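Proteasome activator protein PA26 (Trypanosoma brucei, PDB 1YAR) activates the 20S proteasome, probably by docking as a heptameric ring on its end and opening the gate through which substrates enter. Local coordinates at residues E127-E135 with A142-A150; Y61-P70 with R158-L166. All blocks are in the same frame, centred on the assembly; numbering follows the deposited sequence.

Contact 1 (E127-E135 with A142-A150); sequences EIKTLGSGE and APTPIGMYA
Thr144, Met148 and Tyr149 each donate to a backbone carbonyl at or just after the C-terminal end of helix 111-130. Thr144 OG1 donates to Thr130 O at 2.8 Å, tilted 21° from the carbonyl plane. OG1 stands opposite the backbone N about the CA-CB bond (chi1 -171°), and CG2 is left to pack against Lys129 O. Tyr149 OH donates to Ser133 O at 2.7 Å, and this oxygen lies at the ring edge. The bond from Met148 N to Leu131 O is weak, with an N-H...O angle of 123°. Water 1 donates to Thr130 O and also to Ile146 O at 2.6 Å, so Thr130 O accepts two bonds.

Apolar contact is modest. The Met148 side chain beyond CB approaches Leu131 and Ser133, but it has a second conformer and these contacts are doubtful. Met148 CB sits over one face of the Tyr149 ring. At the other end the Pro143 ring rests against Lys129 CB.

Where the chain leaves the helix, Gly132 has positive phi, and its CA comes 4.3 Å from Gly147 CA. Ser133 OG turns back to Glu127 O at 2.6 Å, which ties the turn to the last part of the helix.

The contact folds the linker between helices 111-130 and 150-166 back on itself, with Tyr149 as N-cap residue of the second. Helix 71-99 touches Glu127 and Ser133, while helix 183-226 packs on Thr130, Leu131 and Ile146. Neighbouring subunits flank the linker; Lys199 of one makes a cation-pi contact with Tyr149.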
loop_
_atom_site.group_PDB
_atom_site.type_symbol
_atom_site.label_atom_id
_atom_site.label_comp_id
_atom_site.label_asym_id
_atom_site.label_seq_id
_atom_site.Cartn_x
_atom_site.Cartn_y
_atom_site.Cartn_z
ATOM N N GLU O 127 -93.937 48.538 12.602
ATOM C CA GLU O 127 -94.482 49.838 13.008
ATOM C C GLU O 127 -94.850 50.749 11.856
ATOM O O GLU O 127 -95.897 51.410 11.890
ATOM C CB GLU O 127 -93.491 50.575 13.914
ATOM C CG GLU O 127 -93.234 49.896 15.241
ATOM C CD GLU O 127 -92.481 50.813 16.185
ATOM O OE1 GLU O 127 -92.751 52.023 16.156
ATOM O OE2 GLU O 127 -91.616 50.347 16.941
ATOM N N ILE O 128 -93.987 50.791 10.843
ATOM C CA ILE O 128 -94.159 51.719 9.730
ATOM C C ILE O 128 -95.069 51.125 8.646
ATOM O O ILE O 128 -96.017 51.772 8.188
ATOM C CB ILE O 128 -92.780 52.116 9.128
ATOM C CG1 ILE O 128 -91.842 52.729 10.187
ATOM C CG2 ILE O 128 -92.948 53.024 7.909
ATOM C CD1 ILE O 128 -92.451 53.784 11.078
ATOM N N LYS O 129 -94.781 49.896 8.239
ATOM C CA LYS O 129 -95.506 49.303 7.136
ATOM C C LYS O 129 -96.768 48.568 7.581
ATOM O O LYS O 129 -97.849 48.905 7.119
ATOM C CB LYS O 129 -94.604 48.395 6.308
ATOM C CG LYS O 129 -93.442 49.124 5.661
ATOM C CD LYS O 129 -92.576 48.132 4.901
ATOM C CE LYS O 129 -91.462 48.815 4.109
ATOM N NZ LYS O 129 -90.567 47.769 3.479
ATOM N N THR O 130 -96.632 47.577 8.467
ATOM C CA THR O 130 -97.774 46.737 8.861
ATOM C C THR O 130 -98.874 47.565 9.554
ATOM O O THR O 130 -100.066 47.377 9.263
ATOM C CB THR O 130 -97.314 45.596 9.783
ATOM O OG1 THR O 130 -96.138 44.984 9.244
ATOM C CG2 THR O 130 -98.338 44.455 9.826
ATOM N N LEU O 131 -98.463 48.459 10.464
ATOM C CA LEU O 131 -99.410 49.271 11.235
ATOM C C LEU O 131 -99.747 50.577 10.539
ATOM O O LEU O 131 -100.673 51.276 10.960
ATOM C CB LEU O 131 -98.876 49.547 12.647
ATOM C CG LEU O 131 -98.661 48.319 13.549
ATOM C CD1 LEU O 131 -98.056 48.780 14.866
ATOM C CD2 LEU O 131 -99.954 47.481 13.762
ATOM N N GLY O 132 -98.964 50.942 9.524
ATOM C CA GLY O 132 -99.181 52.179 8.773
ATOM C C GLY O 132 -99.220 53.431 9.650
ATOM O O GLY O 132 -100.111 54.264 9.522
ATOM N N SER O 133 -98.238 53.574 10.524
ATOM C CA SER O 133 -98.297 54.568 11.600
ATOM C C SER O 133 -97.808 55.943 11.182
ATOM O O SER O 133 -98.075 56.927 11.860
ATOM C CB SER O 133 -97.472 54.095 12.782
ATOM O OG SER O 133 -96.123 53.902 12.395
ATOM N N GLY O 134 -97.091 56.008 10.061
ATOM C CA GLY O 134 -96.518 57.257 9.618
ATOM C C GLY O 134 -97.538 58.185 9.003
ATOM O O GLY O 134 -98.615 57.765 8.587
ATOM N N GLU O 135 -97.183 59.459 8.972
ATOM C CA GLU O 135 -97.985 60.515 8.376
ATOM C C GLU O 135 -98.056 60.390 6.846
ATOM O O GLU O 135 -99.061 60.755 6.238
ATOM C CB GLU O 135 -97.360 61.849 8.804
ATOM C CG GLU O 135 -97.801 63.120 8.093
ATOM C CD GLU O 135 -96.939 64.320 8.512
ATOM O OE1 GLU O 135 -96.067 64.148 9.407
ATOM O OE2 GLU O 135 -97.106 65.423 7.930
ATOM N N ALA O 142 -97.931 51.506 0.563
ATOM C CA ALA O 142 -98.520 51.086 1.830
ATOM C C ALA O 142 -99.076 49.669 1.665
ATOM O O ALA O 142 -100.222 49.495 1.216
ATOM C CB ALA O 142 -99.617 52.084 2.259
ATOM N N PRO O 143 -98.255 48.665 2.000
ATOM C CA PRO O 143 -98.579 47.266 1.713
ATOM C C PRO O 143 -99.656 46.643 2.634
ATOM O O PRO O 143 -100.193 45.568 2.335
ATOM C CB PRO O 143 -97.230 46.552 1.891
ATOM C CG PRO O 143 -96.465 47.409 2.919
ATOM C CD PRO O 143 -96.949 48.806 2.673
ATOM N N THR O 144 -99.981 47.298 3.736
ATOM C CA THR O 144 -100.992 46.758 4.633
ATOM C C THR O 144 -102.384 47.131 4.077
ATOM O O THR O 144 -102.545 48.209 3.488
ATOM C CB THR O 144 -100.731 47.293 6.069
ATOM O OG1 THR O 144 -101.569 46.619 7.021
ATOM C CG2 THR O 144 -101.133 48.752 6.178
ATOM N N PRO O 145 -103.368 46.236 4.175
ATOM C CA PRO O 145 -104.710 46.541 3.652
ATOM C C PRO O 145 -105.339 47.787 4.289
ATOM O O PRO O 145 -106.089 48.515 3.631
ATOM C CB PRO O 145 -105.508 45.278 3.980
ATOM C CG PRO O 145 -104.456 44.208 3.989
ATOM C CD PRO O 145 -103.282 44.858 4.694
ATOM N N ILE O 146 -105.003 48.035 5.551
ATOM C CA ILE O 146 -105.507 49.188 6.262
ATOM C C ILE O 146 -104.559 49.522 7.407
ATOM O O ILE O 146 -104.055 48.624 8.082
ATOM C CB ILE O 146 -106.987 48.944 6.726
ATOM C CG1 ILE O 146 -107.726 50.264 6.875
ATOM C CG2 ILE O 146 -107.091 48.046 7.965
ATOM C CD1 ILE O 146 -109.242 50.071 7.151
ATOM N N GLY O 147 -104.296 50.802 7.604
ATOM C CA GLY O 147 -103.399 51.219 8.672
ATOM C C GLY O 147 -104.044 51.707 9.957
ATOM O O GLY O 147 -105.242 51.549 10.170
ATOM N N MET O 148 -103.235 52.355 10.788
ATOM C CA MET O 148 -103.624 52.821 12.125
ATOM C C MET O 148 -104.698 53.909 12.179
ATOM O O MET O 148 -105.318 54.135 13.226
ATOM C CB MET O 148 -102.396 53.362 12.839
ATOM C CG MET O 148 -101.540 52.302 13.442
ATOM S SD MET O 148 -100.455 53.033 14.648
ATOM C CE MET O 148 -101.607 53.235 16.011
ATOM N N TYR O 149 -104.877 54.618 11.080
ATOM C CA TYR O 149 -105.875 55.685 11.029
ATOM C C TYR O 149 -107.046 55.272 10.147
ATOM O O TYR O 149 -107.518 56.027 9.317
ATOM C CB TYR O 149 -105.200 56.988 10.591
ATOM C CG TYR O 149 -103.874 57.164 11.306
ATOM C CD1 TYR O 149 -102.659 57.034 10.615
ATOM C CD2 TYR O 149 -103.836 57.382 12.681
ATOM C CE1 TYR O 149 -101.443 57.145 11.281
ATOM C CE2 TYR O 149 -102.625 57.504 13.364
ATOM C CZ TYR O 149 -101.435 57.390 12.655
ATOM O OH TYR O 149 -100.250 57.499 13.332
ATOM N N ALA O 150 -107.502 54.046 10.374
ATOM C CA ALA O 150 -108.490 53.369 9.524
ATOM C C ALA O 150 -109.879 53.965 9.728
ATOM O O ALA O 150 -110.674 54.051 8.787
ATOM C CB ALA O 150 -108.534 51.913 9.881
HETATM O O HOH W 1 -102.746 47.515 9.971
#

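Contact 2 (Y61-P70 with R158-L166); sequences YGRAQAEKSP and RSTVEDKLL
Arg158 grips Gln65 O end-on with two nitrogens, NH1 at 2.8 Å and NH2 at 3.0 Å. The oxygen lies almost in the guanidinium plane. Only the NH1 bond lies in the carbonyl plane; NH2 stands 40° above it. Pro70 CD covers one guanidinium face, 3.8 Å above its centre. Tyr61 CE2 approaches NH2 obliquely. Two carboxylates hold the arginine, whose chain runs extended from CG to NE: Glu162 OE2, one helical turn on, forms a salt bridge with NH1 at 2.8 Å, and Asp193 of helix 183-226 pairs with NE and also accepts from Tyr61 OH.

Beside this polar site, Ala66 CB packs on Leu165 CD1 and, at 4.0 Å, on Leu166 CD2. Glu67 CG touches Leu166 CD2 as well. Glu162 CG lies 3.5 Å from Ala66 O, a buried carbonyl with no hydrogen-bond partner in the model.

In this helical bundle the contact joins the connection between helices 24-57 and 71-99, with its short, weakly bonded helix at about 64-67, to the C-terminal part of helix 150-166.

Farther out, Gln65 OE1 takes the N-H of Gly62 in a nearly straight bond (169°). Ser182 and Ser184 of a neighbouring subunit hydrogen-bond to the Glu162 carboxylate.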
loop_
_atom_site.group_PDB
_atom_site.type_symbol
_atom_site.label_atom_id
_atom_site.label_comp_id
_atom_site.label_asym_id
_atom_site.label_seq_id
_atom_site.Cartn_x
_atom_site.Cartn_y
_atom_site.Cartn_z
ATOM N N TYR O 61 -129.084 48.609 0.011
ATOM C CA TYR O 61 -128.897 49.952 0.518
ATOM C C TYR O 61 -129.800 50.931 -0.221
ATOM O O TYR O 61 -130.034 50.775 -1.415
ATOM C CB TYR O 61 -127.436 50.373 0.343
ATOM C CG TYR O 61 -126.506 50.040 1.490
ATOM C CD1 TYR O 61 -126.482 48.774 2.073
ATOM C CD2 TYR O 61 -125.601 50.992 1.954
ATOM C CE1 TYR O 61 -125.603 48.478 3.124
ATOM C CE2 TYR O 61 -124.721 50.707 2.997
ATOM C CZ TYR O 61 -124.720 49.460 3.574
ATOM O OH TYR O 61 -123.841 49.200 4.603
ATOM N N GLY O 62 -130.297 51.936 0.499
ATOM C CA GLY O 62 -131.023 53.068 -0.094
ATOM C C GLY O 62 -130.530 54.354 0.533
ATOM O O GLY O 62 -129.509 54.342 1.232
ATOM N N ARG O 63 -131.244 55.464 0.310
ATOM C CA ARG O 63 -130.811 56.773 0.846
ATOM C C ARG O 63 -130.694 56.760 2.369
ATOM O O ARG O 63 -129.861 57.466 2.942
ATOM C CB ARG O 63 -131.736 57.924 0.404
ATOM C CG ARG O 63 -132.574 58.550 1.556
ATOM C CD ARG O 63 -133.205 59.908 1.245
ATOM N NE ARG O 63 -132.213 60.917 0.870
ATOM C CZ ARG O 63 -132.491 62.197 0.634
ATOM N NH1 ARG O 63 -133.745 62.641 0.741
ATOM N NH2 ARG O 63 -131.518 63.038 0.298
ATOM N N ALA O 64 -131.529 55.948 3.016
ATOM C CA ALA O 64 -131.538 55.845 4.470
ATOM C C ALA O 64 -130.160 55.485 5.049
ATOM O O ALA O 64 -129.802 55.922 6.148
ATOM C CB ALA O 64 -132.571 54.830 4.908
ATOM N N GLN O 65 -129.397 54.680 4.307
ATOM C CA GLN O 65 -128.064 54.254 4.749
ATOM C C GLN O 65 -127.034 55.372 4.661
ATOM O O GLN O 65 -125.985 55.294 5.293
ATOM C CB GLN O 65 -127.590 53.024 3.971
ATOM C CG GLN O 65 -128.190 51.704 4.441
ATOM C CD GLN O 65 -129.715 51.647 4.333
ATOM O OE1 GLN O 65 -130.296 51.894 3.266
ATOM N NE2 GLN O 65 -130.364 51.316 5.444
ATOM N N ALA O 66 -127.333 56.408 3.879
ATOM C CA ALA O 66 -126.491 57.600 3.832
ATOM C C ALA O 66 -126.758 58.516 5.024
ATOM O O ALA O 66 -125.943 59.376 5.339
ATOM C CB ALA O 66 -126.705 58.357 2.539
ATOM N N GLU O 67 -127.909 58.337 5.667
ATOM C CA GLU O 67 -128.353 59.236 6.745
ATOM C C GLU O 67 -127.802 58.840 8.108
ATOM O O GLU O 67 -127.818 59.648 9.042
ATOM C CB GLU O 67 -129.886 59.311 6.789
ATOM C CG GLU O 67 -130.474 60.009 5.571
ATOM C CD GLU O 67 -131.997 59.978 5.510
ATOM O OE1 GLU O 67 -132.567 60.967 5.009
ATOM O OE2 GLU O 67 -132.624 58.978 5.936
ATOM N N LYS O 68 -127.302 57.611 8.213
ATOM C CA LYS O 68 -126.690 57.128 9.448
ATOM C C LYS O 68 -125.396 56.334 9.216
ATOM O O LYS O 68 -125.348 55.460 8.338
ATOM C CB LYS O 68 -127.680 56.250 10.212
ATOM C CG LYS O 68 -127.754 56.598 11.689
ATOM C CD LYS O 68 -127.551 55.382 12.582
ATOM C CE LYS O 68 -127.288 55.840 14.015
ATOM N NZ LYS O 68 -126.549 54.828 14.826
ATOM N N SER O 69 -124.367 56.625 10.022
ATOM C CA SER O 69 -123.136 55.813 10.060
ATOM C C SER O 69 -123.285 54.588 10.969
ATOM O O SER O 69 -123.660 54.718 12.139
ATOM C CB SER O 69 -121.934 56.636 10.525
ATOM O OG SER O 69 -121.730 57.762 9.702
ATOM N N PRO O 70 -122.966 53.405 10.444
ATOM C CA PRO O 70 -123.245 52.148 11.140
ATOM C C PRO O 70 -122.326 51.910 12.328
ATOM O O PRO O 70 -121.117 51.717 12.151
ATOM C CB PRO O 70 -123.010 51.083 10.065
ATOM C CG PRO O 70 -122.725 51.811 8.816
ATOM C CD PRO O 70 -122.311 53.190 9.145
ATOM N N ARG O 158 -116.656 57.575 3.457
ATOM C CA ARG O 158 -118.107 57.496 3.563
ATOM C C ARG O 158 -118.753 58.880 3.479
ATOM O O ARG O 158 -119.769 59.048 2.808
ATOM C CB ARG O 158 -118.524 56.769 4.855
ATOM C CG ARG O 158 -119.738 55.874 4.648
ATOM C CD ARG O 158 -120.385 55.333 5.902
ATOM N NE ARG O 158 -121.387 54.306 5.583
ATOM C CZ ARG O 158 -122.707 54.520 5.512
ATOM N NH1 ARG O 158 -123.221 55.723 5.760
ATOM N NH2 ARG O 158 -123.520 53.516 5.224
ATOM N N SER O 159 -118.144 59.868 4.137
ATOM C CA SER O 159 -118.681 61.234 4.185
ATOM C C SER O 159 -118.733 61.936 2.820
ATOM O O SER O 159 -119.630 62.750 2.579
ATOM C CB SER O 159 -117.916 62.083 5.204
ATOM O OG SER O 159 -116.625 62.416 4.731
ATOM N N THR O 160 -117.777 61.617 1.943
ATOM C CA THR O 160 -117.778 62.091 0.557
ATOM C C THR O 160 -118.989 61.551 -0.203
ATOM O O THR O 160 -119.708 62.309 -0.853
ATOM C CB THR O 160 -116.470 61.666 -0.165
ATOM O OG1 THR O 160 -115.350 62.190 0.544
ATOM C CG2 THR O 160 -116.359 62.318 -1.550
ATOM N N VAL O 161 -119.223 60.246 -0.084
ATOM C CA VAL O 161 -120.346 59.592 -0.738
ATOM C C VAL O 161 -121.687 60.022 -0.118
ATOM O O VAL O 161 -122.645 60.289 -0.840
ATOM C CB VAL O 161 -120.146 58.050 -0.787
ATOM C CG1 VAL O 161 -121.388 57.318 -1.308
ATOM C CG2 VAL O 161 -118.926 57.716 -1.655
ATOM N N GLU O 162 -121.743 60.108 1.209
ATOM C CA GLU O 162 -122.956 60.586 1.884
ATOM C C GLU O 162 -123.396 61.946 1.345
ATOM O O GLU O 162 -124.563 62.119 0.967
ATOM C CB GLU O 162 -122.758 60.626 3.397
ATOM C CG GLU O 162 -122.744 59.247 4.047
ATOM C CD GLU O 162 -122.186 59.264 5.462
ATOM O OE1 GLU O 162 -121.931 60.369 5.990
ATOM O OE2 GLU O 162 -121.996 58.172 6.049
ATOM N N ASP O 163 -122.455 62.890 1.279
ATOM C CA ASP O 163 -122.734 64.257 0.816
ATOM C C ASP O 163 -123.295 64.282 -0.595
ATOM O O ASP O 163 -124.213 65.060 -0.881
ATOM C CB ASP O 163 -121.475 65.130 0.855
ATOM C CG ASP O 163 -121.386 65.984 2.100
ATOM O OD1 ASP O 163 -122.406 66.097 2.821
ATOM O OD2 ASP O 163 -120.327 66.586 2.436
ATOM N N LYS O 164 -122.745 63.441 -1.471
ATOM C CA LYS O 164 -123.213 63.379 -2.846
ATOM C C LYS O 164 -124.603 62.775 -2.936
ATOM O O LYS O 164 -125.431 63.224 -3.735
ATOM C CB LYS O 164 -122.247 62.594 -3.724
ATOM C CG LYS O 164 -120.996 63.353 -4.112
ATOM C CD LYS O 164 -120.221 62.571 -5.149
ATOM C CE LYS O 164 -118.739 62.557 -4.847
ATOM N NZ LYS O 164 -118.106 61.427 -5.615
ATOM N N LEU O 165 -124.854 61.761 -2.118
ATOM C CA LEU O 165 -126.134 61.082 -2.126
ATOM C C LEU O 165 -127.247 61.948 -1.526
ATOM O O LEU O 165 -128.388 61.913 -1.991
ATOM C CB LEU O 165 -126.049 59.750 -1.369
ATOM C CG LEU O 165 -125.385 58.570 -2.098
ATOM C CD1 LEU O 165 -125.229 57.380 -1.153
ATOM C CD2 LEU O 165 -126.187 58.197 -3.347
ATOM N N LEU O 166 -126.919 62.689 -0.478
ATOM C CA LEU O 166 -127.916 63.462 0.262
ATOM C C LEU O 166 -128.198 64.808 -0.415
ATOM O O LEU O 166 -129.336 65.294 -0.393
ATOM C CB LEU O 166 -127.479 63.657 1.722
ATOM C CG LEU O 166 -127.350 62.401 2.597
ATOM C CD1 LEU O 166 -126.585 62.681 3.878
ATOM C CD2 LEU O 166 -128.704 61.756 2.894
#

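Contact 1 lies near the middle of the chain, its centre about 7 Å from the chain centre. Contact 2 is about 30 Å from that centre, toward one end of the elongated bundle. Both are partly buried, but more of contact 1's touching residues are buried. Helix 150-166 links them: 142-150 leads into its start and 158-166 forms its last part. Contact 1 is also nested in the stretch of chain that contact 2 closes. Contact 1 uses neutral donors on backbone carbonyls within a local linker. Contact 2 uses a charged arginine and joins parts distant in sequence. Both touch the same neighbouring subunit.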